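Local coordinates for CIR protein (Plasmodium chabaudi chabaudi, PDB 6ZYV) that is of unknown function but belongs to the Plasmodium-interspersed repeat (PIR) family, variant proteins linked to the infected red blood cell, at residues 21-26 with 36-41; 61-66 with 90-95; 179-184 with 232-237. The protein carries 5 engineered substitutions. All blocks are in the same frame, centred on the assembly; numbering follows the deposited sequence.

Contact 1: 21-26 with 36-41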
loop_
_atom_site.group_PDB
_atom_site.type_symbol
_atom_site.label_atom_id
_atom_site.label_comp_id
_atom_site.label_asym_id
_atom_site.label_seq_id
_atom_site.Cartn_x
_atom_site.Cartn_y
_atom_site.Cartn_z
ATOM N N CYS A 21 -8.080 -3.206 11.574
ATOM C CA CYS A 21 -9.528 -3.285 11.564
ATOM C C CYS A 21 -10.125 -4.263 10.609
ATOM O O CYS A 21 -11.346 -4.237 10.484
ATOM C CB CYS A 21 -10.119 -1.905 11.329
ATOM S SG CYS A 21 -10.178 -0.873 12.806
ATOM N N LEU A 22 -9.336 -5.097 9.920
ATOM C CA LEU A 22 -9.910 -5.962 8.895
ATOM C C LEU A 22 -10.912 -7.019 9.422
ATOM O O LEU A 22 -11.737 -7.502 8.642
ATOM C CB LEU A 22 -8.835 -6.592 8.013
ATOM C CG LEU A 22 -9.100 -6.513 6.499
ATOM C CD1 LEU A 22 -9.543 -5.113 6.044
ATOM C CD2 LEU A 22 -7.891 -6.927 5.726
ATOM N N GLN A 23 -10.880 -7.337 10.728
ATOM C CA GLN A 23 -11.835 -8.257 11.366
ATOM C C GLN A 23 -11.863 -9.683 10.780
ATOM O O GLN A 23 -12.762 -10.462 11.105
ATOM C CB GLN A 23 -13.256 -7.651 11.365
ATOM C CG GLN A 23 -13.715 -7.122 12.718
ATOM C CD GLN A 23 -12.910 -5.937 13.174
ATOM O OE1 GLN A 23 -11.974 -6.064 13.974
ATOM N NE2 GLN A 23 -13.262 -4.753 12.679
ATOM N N ILE A 24 -10.888 -10.030 9.939
ATOM C CA ILE A 24 -10.821 -11.357 9.341
ATOM C C ILE A 24 -10.010 -12.284 10.232
ATOM O O ILE A 24 -8.843 -12.014 10.513
ATOM C CB ILE A 24 -10.262 -11.286 7.901
ATOM C CG1 ILE A 24 -11.207 -10.490 6.999
ATOM C CG2 ILE A 24 -10.004 -12.678 7.335
ATOM C CD1 ILE A 24 -10.572 -9.993 5.870
ATOM N N ASP A 25 -10.653 -13.355 10.699
ATOM C CA ASP A 25 -10.109 -14.398 11.574
ATOM C C ASP A 25 -8.727 -14.937 11.150
ATOM O O ASP A 25 -7.821 -15.036 11.980
ATOM C CB ASP A 25 -11.128 -15.558 11.727
ATOM C CG ASP A 25 -11.901 -15.926 10.457
ATOM O OD1 ASP A 25 -12.687 -15.076 9.968
ATOM O OD2 ASP A 25 -11.725 -17.071 9.960
ATOM N N THR A 26 -8.575 -15.272 9.859
ATOM C CA THR A 26 -7.341 -15.822 9.300
ATOM C C THR A 26 -6.204 -14.796 9.217
ATOM O O THR A 26 -5.033 -15.175 9.241
ATOM C CB THR A 26 -7.630 -16.480 7.949
ATOM O OG1 THR A 26 -8.000 -15.474 7.006
ATOM C CG2 THR A 26 -8.738 -17.514 8.036
ATOM N N THR A 36 -16.376 0.997 13.392
ATOM C CA THR A 36 -17.168 1.564 12.310
ATOM C C THR A 36 -16.330 2.186 11.186
ATOM O O THR A 36 -16.923 2.689 10.236
ATOM C CB THR A 36 -18.174 2.568 12.892
ATOM O OG1 THR A 36 -17.460 3.583 13.609
ATOM C CG2 THR A 36 -19.191 1.904 13.817
ATOM N N LEU A 37 -14.978 2.128 11.272
ATOM C CA LEU A 37 -14.010 2.727 10.338
ATOM C C LEU A 37 -14.403 2.686 8.856
ATOM O O LEU A 37 -14.454 3.732 8.205
ATOM C CB LEU A 37 -12.618 2.101 10.517
ATOM C CG LEU A 37 -11.487 2.775 9.757
ATOM C CD1 LEU A 37 -10.993 3.987 10.505
ATOM C CD2 LEU A 37 -10.342 1.825 9.549
ATOM N N TYR A 38 -14.685 1.484 8.323
ATOM C CA TYR A 38 -15.043 1.342 6.920
ATOM C C TYR A 38 -16.500 1.010 6.693
ATOM O O TYR A 38 -16.853 0.733 5.561
ATOM C CB TYR A 38 -14.131 0.309 6.216
ATOM C CG TYR A 38 -14.104 -1.054 6.877
ATOM C CD1 TYR A 38 -15.126 -1.971 6.672
ATOM C CD2 TYR A 38 -13.066 -1.420 7.716
ATOM C CE1 TYR A 38 -15.111 -3.219 7.282
ATOM C CE2 TYR A 38 -13.038 -2.666 8.330
ATOM C CZ TYR A 38 -14.059 -3.567 8.110
ATOM O OH TYR A 38 -14.021 -4.804 8.717
ATOM N N SER A 39 -17.354 1.048 7.735
ATOM C CA SER A 39 -18.771 0.687 7.629
ATOM C C SER A 39 -19.519 1.429 6.522
ATOM O O SER A 39 -20.348 0.825 5.841
ATOM C CB SER A 39 -19.488 0.837 8.966
ATOM O OG SER A 39 -19.527 2.180 9.414
ATOM N N ASP A 40 -19.169 2.707 6.291
ATOM C CA ASP A 40 -19.745 3.531 5.219
ATOM C C ASP A 40 -19.505 2.948 3.823
ATOM O O ASP A 40 -20.213 3.301 2.887
ATOM C CB ASP A 40 -19.124 4.941 5.248
ATOM C CG ASP A 40 -19.658 5.867 6.342
ATOM O OD1 ASP A 40 -20.893 5.841 6.600
ATOM O OD2 ASP A 40 -18.840 6.632 6.928
ATOM N N TYR A 41 -18.478 2.095 3.673
ATOM C CA TYR A 41 -18.067 1.518 2.396
ATOM C C TYR A 41 -18.389 0.027 2.238
ATOM O O TYR A 41 -17.966 -0.577 1.258
ATOM C CB TYR A 41 -16.580 1.799 2.142
ATOM C CG TYR A 41 -16.242 3.263 2.323
ATOM C CD1 TYR A 41 -16.821 4.233 1.518
ATOM C CD2 TYR A 41 -15.450 3.686 3.376
ATOM C CE1 TYR A 41 -16.570 5.584 1.716
ATOM C CE2 TYR A 41 -15.159 5.031 3.563
ATOM C CZ TYR A 41 -15.730 5.982 2.733
ATOM O OH TYR A 41 -15.504 7.328 2.907
#
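Tyr38 reaches across to the backbone of Cys21, and its phenol lies with one edge against that residue's carbonyl. The hydroxyl OH donates a long hydrogen bond to Cys21 O, 3.3 Å, in the carbonyl plane, with a C=O...OH angle of 150°. Cys21 O also sits at the ring edge, in the ring plane, 3.2 Å from Tyr38 CE2, so one carbonyl oxygen meets the hydroxyl and also CE2, the ring carbon next to the one that carries the hydroxyl. Beside this, Cys21 CB packs on Leu37 CD2 at 4.1 Å and on the same CE2 of Tyr38. Gln23 adds a light touch, its CB 4.0 Å from Tyr38 OH.

Two features set up this approach. Tyr38 places CG between its backbone N and carbonyl carbon (chi1 55°), aiming the ring at 21-26. Cys21 is fixed in turn by its disulfide to Cys32, within the loop that joins the two segments. Both segments belong to the long connection from helix 8-20 to helix 55-71: Leu37 and Tyr38 lean on Ile18 of the former, Tyr38 also on Lys58 and Ala61 of the latter, while Leu22 packs on Trp94 and Ile98 of helix 81-101.

Contact 2: 61-66 with 90-95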
loop_
_atom_site.group_PDB
_atom_site.type_symbol
_atom_site.label_atom_id
_atom_site.label_comp_id
_atom_site.label_asym_id
_atom_site.label_seq_id
_atom_site.Cartn_x
_atom_site.Cartn_y
_atom_site.Cartn_z
ATOM N N ALA A 61 -14.522 -3.176 1.440
ATOM C CA ALA A 61 -14.799 -1.922 2.126
ATOM C C ALA A 61 -13.507 -1.257 2.620
ATOM O O ALA A 61 -13.387 -0.043 2.554
ATOM C CB ALA A 61 -15.748 -2.172 3.284
ATOM N N GLY A 62 -12.554 -2.066 3.087
ATOM C CA GLY A 62 -11.249 -1.599 3.556
ATOM C C GLY A 62 -10.398 -1.019 2.445
ATOM O O GLY A 62 -9.685 -0.038 2.646
ATOM N N PHE A 63 -10.494 -1.609 1.259
ATOM C CA PHE A 63 -9.778 -1.159 0.077
ATOM C C PHE A 63 -10.329 0.195 -0.397
ATOM O O PHE A 63 -9.552 1.079 -0.747
ATOM C CB PHE A 63 -9.884 -2.213 -1.041
ATOM C CG PHE A 63 -9.238 -1.803 -2.340
ATOM C CD1 PHE A 63 -7.870 -1.944 -2.532
ATOM C CD2 PHE A 63 -9.997 -1.261 -3.366
ATOM C CE1 PHE A 63 -7.275 -1.552 -3.725
ATOM C CE2 PHE A 63 -9.405 -0.874 -4.553
ATOM C CZ PHE A 63 -8.045 -1.016 -4.721
ATOM N N ILE A 64 -11.654 0.350 -0.417
ATOM C CA ILE A 64 -12.311 1.597 -0.811
ATOM C C ILE A 64 -12.010 2.689 0.212
ATOM O O ILE A 64 -11.654 3.803 -0.172
ATOM C CB ILE A 64 -13.815 1.384 -1.018
ATOM C CG1 ILE A 64 -14.034 0.452 -2.218
ATOM C CG2 ILE A 64 -14.562 2.705 -1.189
ATOM C CD1 ILE A 64 -15.416 -0.111 -2.255
ATOM N N TRP A 65 -12.027 2.346 1.509
ATOM C CA TRP A 65 -11.640 3.286 2.552
ATOM C C TRP A 65 -10.195 3.810 2.313
ATOM O O TRP A 65 -9.985 5.010 2.380
ATOM C CB TRP A 65 -11.774 2.641 3.942
ATOM C CG TRP A 65 -11.447 3.576 5.067
ATOM C CD1 TRP A 65 -12.299 4.431 5.705
ATOM C CD2 TRP A 65 -10.166 3.754 5.676
ATOM N NE1 TRP A 65 -11.622 5.134 6.676
ATOM C CE2 TRP A 65 -10.302 4.755 6.658
ATOM C CE3 TRP A 65 -8.911 3.181 5.471
ATOM C CZ2 TRP A 65 -9.240 5.152 7.467
ATOM C CZ3 TRP A 65 -7.853 3.610 6.238
ATOM C CH2 TRP A 65 -8.028 4.560 7.246
ATOM N N LEU A 66 -9.242 2.920 1.944
ATOM C CA LEU A 66 -7.863 3.275 1.626
ATOM C C LEU A 66 -7.789 4.259 0.509
ATOM O O LEU A 66 -7.110 5.255 0.656
ATOM C CB LEU A 66 -7.010 2.052 1.203
ATOM C CG LEU A 66 -6.159 1.340 2.242
ATOM C CD1 LEU A 66 -5.119 0.437 1.535
ATOM C CD2 LEU A 66 -5.510 2.337 3.238
ATOM N N TYR A 90 -0.315 1.850 -4.452
ATOM C CA TYR A 90 -0.175 1.527 -3.023
ATOM C C TYR A 90 -1.315 0.660 -2.546
ATOM O O TYR A 90 -1.068 -0.305 -1.829
ATOM C CB TYR A 90 -0.144 2.785 -2.143
ATOM C CG TYR A 90 1.078 3.641 -2.309
ATOM C CD1 TYR A 90 2.343 3.083 -2.299
ATOM C CD2 TYR A 90 0.975 5.024 -2.380
ATOM C CE1 TYR A 90 3.471 3.873 -2.426
ATOM C CE2 TYR A 90 2.089 5.820 -2.522
ATOM C CZ TYR A 90 3.336 5.242 -2.548
ATOM O OH TYR A 90 4.387 6.109 -2.627
ATOM N N ALA A 91 -2.552 0.998 -2.930
ATOM C CA ALA A 91 -3.758 0.288 -2.525
ATOM C C ALA A 91 -3.785 -1.114 -3.114
ATOM O O ALA A 91 -4.128 -2.061 -2.419
ATOM C CB ALA A 91 -4.998 1.072 -2.961
ATOM N N ILE A 92 -3.387 -1.258 -4.386
ATOM C CA ILE A 92 -3.358 -2.561 -5.053
ATOM C C ILE A 92 -2.197 -3.434 -4.550
ATOM O O ILE A 92 -2.333 -4.654 -4.502
ATOM C CB ILE A 92 -3.402 -2.369 -6.583
ATOM C CG1 ILE A 92 -4.813 -1.841 -6.967
ATOM C CG2 ILE A 92 -3.063 -3.661 -7.362
ATOM C CD1 ILE A 92 -4.934 -1.301 -8.351
ATOM N N LEU A 93 -1.119 -2.823 -4.062
ATOM C CA LEU A 93 -0.015 -3.542 -3.429
ATOM C C LEU A 93 -0.525 -4.109 -2.101
ATOM O O LEU A 93 -0.277 -5.272 -1.802
ATOM C CB LEU A 93 1.189 -2.599 -3.185
ATOM C CG LEU A 93 2.376 -3.217 -2.445
ATOM C CD1 LEU A 93 2.962 -4.403 -3.256
ATOM C CD2 LEU A 93 3.455 -2.138 -2.119
ATOM N N TRP A 94 -1.284 -3.304 -1.320
ATOM C CA TRP A 94 -1.861 -3.755 -0.058
ATOM C C TRP A 94 -2.856 -4.882 -0.332
ATOM O O TRP A 94 -2.853 -5.891 0.375
ATOM C CB TRP A 94 -2.556 -2.591 0.679
ATOM C CG TRP A 94 -3.325 -3.023 1.899
ATOM C CD1 TRP A 94 -2.813 -3.314 3.135
ATOM C CD2 TRP A 94 -4.745 -3.287 1.975
ATOM N NE1 TRP A 94 -3.834 -3.680 3.984
ATOM C CE2 TRP A 94 -5.030 -3.663 3.295
ATOM C CE3 TRP A 94 -5.818 -3.174 1.066
ATOM C CZ2 TRP A 94 -6.347 -3.956 3.723
ATOM C CZ3 TRP A 94 -7.103 -3.494 1.483
ATOM C CH2 TRP A 94 -7.358 -3.886 2.796
ATOM N N LEU A 95 -3.696 -4.722 -1.370
ATOM C CA LEU A 95 -4.681 -5.713 -1.745
ATOM C C LEU A 95 -4.012 -7.043 -2.109
ATOM O O LEU A 95 -4.495 -8.097 -1.692
ATOM C CB LEU A 95 -5.568 -5.175 -2.877
ATOM C CG LEU A 95 -6.738 -6.079 -3.287
ATOM C CD1 LEU A 95 -7.641 -6.401 -2.103
ATOM C CD2 LEU A 95 -7.524 -5.456 -4.451
#
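Phe63 and Trp94 both carry CG anti to the backbone N (chi1 177° and 173°), which swings each ring out from its own helix into the gap between 61-66 and 90-95. The two rings reach past each other from opposite helices, with Trp94 CZ3 only 3.8 Å from Phe63 CA.

Phe63 is a knob in a hole formed by Ala91, Ile92, Trp94 and Leu95. Its leading corner, CE1, points at the backbone of the facing helix: Ala91 O lies at the ring edge, in plane, 3.4 Å from that carbon, and Ala91 CB is nearly as close at 3.6 Å. CZ continues on to Ile92 CG1. Leu95 comes from another direction, crossing Phe63 at about a right angle and laying CD2 over the ring face in a CH-pi contact, 4.3 Å from the centroid.

Leu66 meets the indole instead. Its CD1 packs obliquely on the indole, 3.7 Å from Trp94 CE3. The far end of the benzo ring approaches Gly62: Trp94 CH2 comes to 4.2 Å from Gly62 C, where no side chain stands between them.

No hydrogen bond joins the segments; the polar end of the indole, Trp94 NE1, is hydrogen-bonded to Asp19 OD1 of helix 8-20. Around the pair, Ile15 and Ile18 of that helix pack on Trp94, and Tyr114 of helix 110-118 meets the Phe63 ring nearly at right angles. The segment axes run 10.1 Å apart at 157°: this is a near-antiparallel helix pair with one knob-into-hole, Phe63, in the core of an all-helical ectodomain.

Contact 3: 179-184 with 232-237. Engineered in segment 179-184: Ala179 (natural residue Thr).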
loop_
_atom_site.group_PDB
_atom_site.type_symbol
_atom_site.label_atom_id
_atom_site.label_comp_id
_atom_site.label_asym_id
_atom_site.label_seq_id
_atom_site.Cartn_x
_atom_site.Cartn_y
_atom_site.Cartn_z
ATOM N N ALA A 179 16.546 9.939 16.525
ATOM C CA ALA A 179 17.964 9.656 16.743
ATOM C C ALA A 179 18.415 8.353 16.096
ATOM O O ALA A 179 19.565 8.248 15.676
ATOM C CB ALA A 179 18.247 9.622 18.235
ATOM N N ASN A 180 17.518 7.376 15.986
ATOM C CA ASN A 180 17.849 6.102 15.370
ATOM C C ASN A 180 17.648 6.093 13.855
ATOM O O ASN A 180 17.709 5.010 13.282
ATOM C CB ASN A 180 16.990 4.984 15.972
ATOM C CG ASN A 180 17.437 4.545 17.334
ATOM O OD1 ASN A 180 18.541 4.877 17.795
ATOM N ND2 ASN A 180 16.593 3.777 18.005
ATOM N N CYS A 181 17.368 7.250 13.203
ATOM C CA CYS A 181 17.105 7.246 11.770
ATOM C C CYS A 181 18.248 6.690 10.957
ATOM O O CYS A 181 17.999 5.879 10.073
ATOM C CB CYS A 181 16.664 8.606 11.244
ATOM S SG CYS A 181 16.023 8.559 9.539
ATOM N N LEU A 182 19.483 7.099 11.240
ATOM C CA LEU A 182 20.631 6.604 10.486
ATOM C C LEU A 182 20.827 5.099 10.664
ATOM O O LEU A 182 20.973 4.391 9.681
ATOM C CB LEU A 182 21.903 7.404 10.801
ATOM C CG LEU A 182 23.156 6.994 10.022
ATOM C CD1 LEU A 182 22.954 7.135 8.509
ATOM C CD2 LEU A 182 24.355 7.788 10.471
ATOM N N LYS A 183 20.773 4.608 11.900
ATOM C CA LYS A 183 20.892 3.182 12.207
ATOM C C LYS A 183 19.790 2.387 11.491
ATOM O O LYS A 183 20.092 1.377 10.865
ATOM C CB LYS A 183 20.790 2.964 13.732
ATOM C CG LYS A 183 20.943 1.510 14.172
ATOM C CD LYS A 183 20.727 1.316 15.699
ATOM C CE LYS A 183 22.003 1.336 16.527
ATOM N NZ LYS A 183 22.050 0.233 17.536
ATOM N N ASP A 184 18.535 2.876 11.528
ATOM C CA ASP A 184 17.417 2.208 10.867
ATOM C C ASP A 184 17.532 2.215 9.344
ATOM O O ASP A 184 17.179 1.220 8.715
ATOM C CB ASP A 184 16.068 2.778 11.320
ATOM C CG ASP A 184 15.723 2.491 12.772
ATOM O OD1 ASP A 184 16.456 1.695 13.419
ATOM O OD2 ASP A 184 14.723 3.072 13.270
ATOM N N SER A 232 23.050 13.866 9.046
ATOM C CA SER A 232 23.690 12.577 8.834
ATOM C C SER A 232 23.941 12.234 7.374
ATOM O O SER A 232 23.227 12.688 6.485
ATOM C CB SER A 232 22.848 11.465 9.462
ATOM O OG SER A 232 22.504 11.749 10.809
ATOM N N ASN A 233 24.928 11.368 7.139
ATOM C CA ASN A 233 25.273 10.867 5.821
ATOM C C ASN A 233 24.574 9.517 5.654
ATOM O O ASN A 233 25.080 8.502 6.098
ATOM C CB ASN A 233 26.781 10.718 5.738
ATOM C CG ASN A 233 27.326 10.172 4.447
ATOM O OD1 ASN A 233 28.457 9.671 4.414
ATOM N ND2 ASN A 233 26.568 10.265 3.350
ATOM N N PHE A 234 23.409 9.517 5.037
ATOM C CA PHE A 234 22.607 8.317 4.852
ATOM C C PHE A 234 23.122 7.495 3.689
ATOM O O PHE A 234 23.572 8.053 2.691
ATOM C CB PHE A 234 21.127 8.688 4.664
ATOM C CG PHE A 234 20.466 9.169 5.934
ATOM C CD1 PHE A 234 19.846 8.278 6.787
ATOM C CD2 PHE A 234 20.450 10.514 6.266
ATOM C CE1 PHE A 234 19.226 8.721 7.950
ATOM C CE2 PHE A 234 19.824 10.957 7.436
ATOM C CZ PHE A 234 19.236 10.053 8.277
ATOM N N PRO A 235 23.095 6.156 3.810
ATOM C CA PRO A 235 23.546 5.326 2.693
ATOM C C PRO A 235 22.559 5.414 1.520
ATOM O O PRO A 235 21.357 5.625 1.713
ATOM C CB PRO A 235 23.577 3.907 3.303
ATOM C CG PRO A 235 22.535 3.940 4.346
ATOM C CD PRO A 235 22.557 5.332 4.914
ATOM N N PRO A 236 23.057 5.261 0.287
ATOM C CA PRO A 236 22.146 5.261 -0.864
ATOM C C PRO A 236 21.397 3.927 -0.978
ATOM O O PRO A 236 21.870 2.894 -0.505
ATOM C CB PRO A 236 23.086 5.455 -2.053
ATOM C CG PRO A 236 24.379 4.792 -1.610
ATOM C CD PRO A 236 24.456 4.976 -0.108
ATOM N N LEU A 237 20.230 3.948 -1.610
ATOM C CA LEU A 237 19.449 2.741 -1.810
ATOM C C LEU A 237 20.170 1.847 -2.825
ATOM O O LEU A 237 20.574 2.336 -3.877
ATOM C CB LEU A 237 18.060 3.096 -2.341
ATOM C CG LEU A 237 17.094 1.922 -2.390
ATOM C CD1 LEU A 237 16.605 1.574 -1.010
ATOM C CD2 LEU A 237 15.942 2.207 -3.308
#
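Leu182 and Cys181 meet the Phe234 ring first through CH-pi and sulfur-aromatic contacts. In the first, Leu182 CD1 lies above the phenyl ring but off its centre, 4.2 Å from the centroid and 30° from the ring normal. The second is a Cys sulfur-aromatic contact made obliquely by Cys181, with SG 3.6 Å from Phe234 CE1. With SG anti to the backbone N (chi1 -169°), the sulfur is turned toward this ring, and it also forms the disulfide with Cys226.

Plain apolar contacts extend from there. The leucine backbone takes part, its CA standing 3.6 Å from Phe234 CE1. The two methyls of Leu182 then divide their neighbours: CD1 also packs on Pro235 CD at 4.0 Å, while CD2 reaches Ser232 CB at 4.1 Å.

Polar atoms contribute by proximity alone. Asn233 O is 3.5 Å from Leu182 CD1, Cys181 O faces the edge of the Phe234 ring, in its plane, and no hydrogen bond crosses between the segments. Ser232 OG is hydrogen-bonded to Gln230 OE1 and Pro235 O to Tyr219 OH, tying the irregular chain of 232-237 to Gln230 and helix 213-226.

Phe234 additionally leans on Ile223 of helix 213-226 and Ala185 of helix 181-198, filling the seam between them. The chemistry implies that the chain after helix 213-226 is held at the surface mainly by apolar and aromatic contacts, beside a disulfide that joins the two helices.

Overall arrangement
From the N terminus, helix 8-20 leads into contact 1, which closes a short helix-free loop before helix 55-71 begins. Contact 2 then pairs that helix with helix 81-101, closing a second, larger loop. The two follow in series, neither nested nor crossed, yet they touch: Leu37 and Tyr41 meet Trp65, and Tyr38 and Tyr41 meet Ala61, so the loop rests on helix 55-71. Contact 3 comes later still, bringing the chain after helix 213-226 back to the start of helix 181-198. It lies across the chain's centre from contact 1, their centres about 36 Å apart, and touches neither of the others.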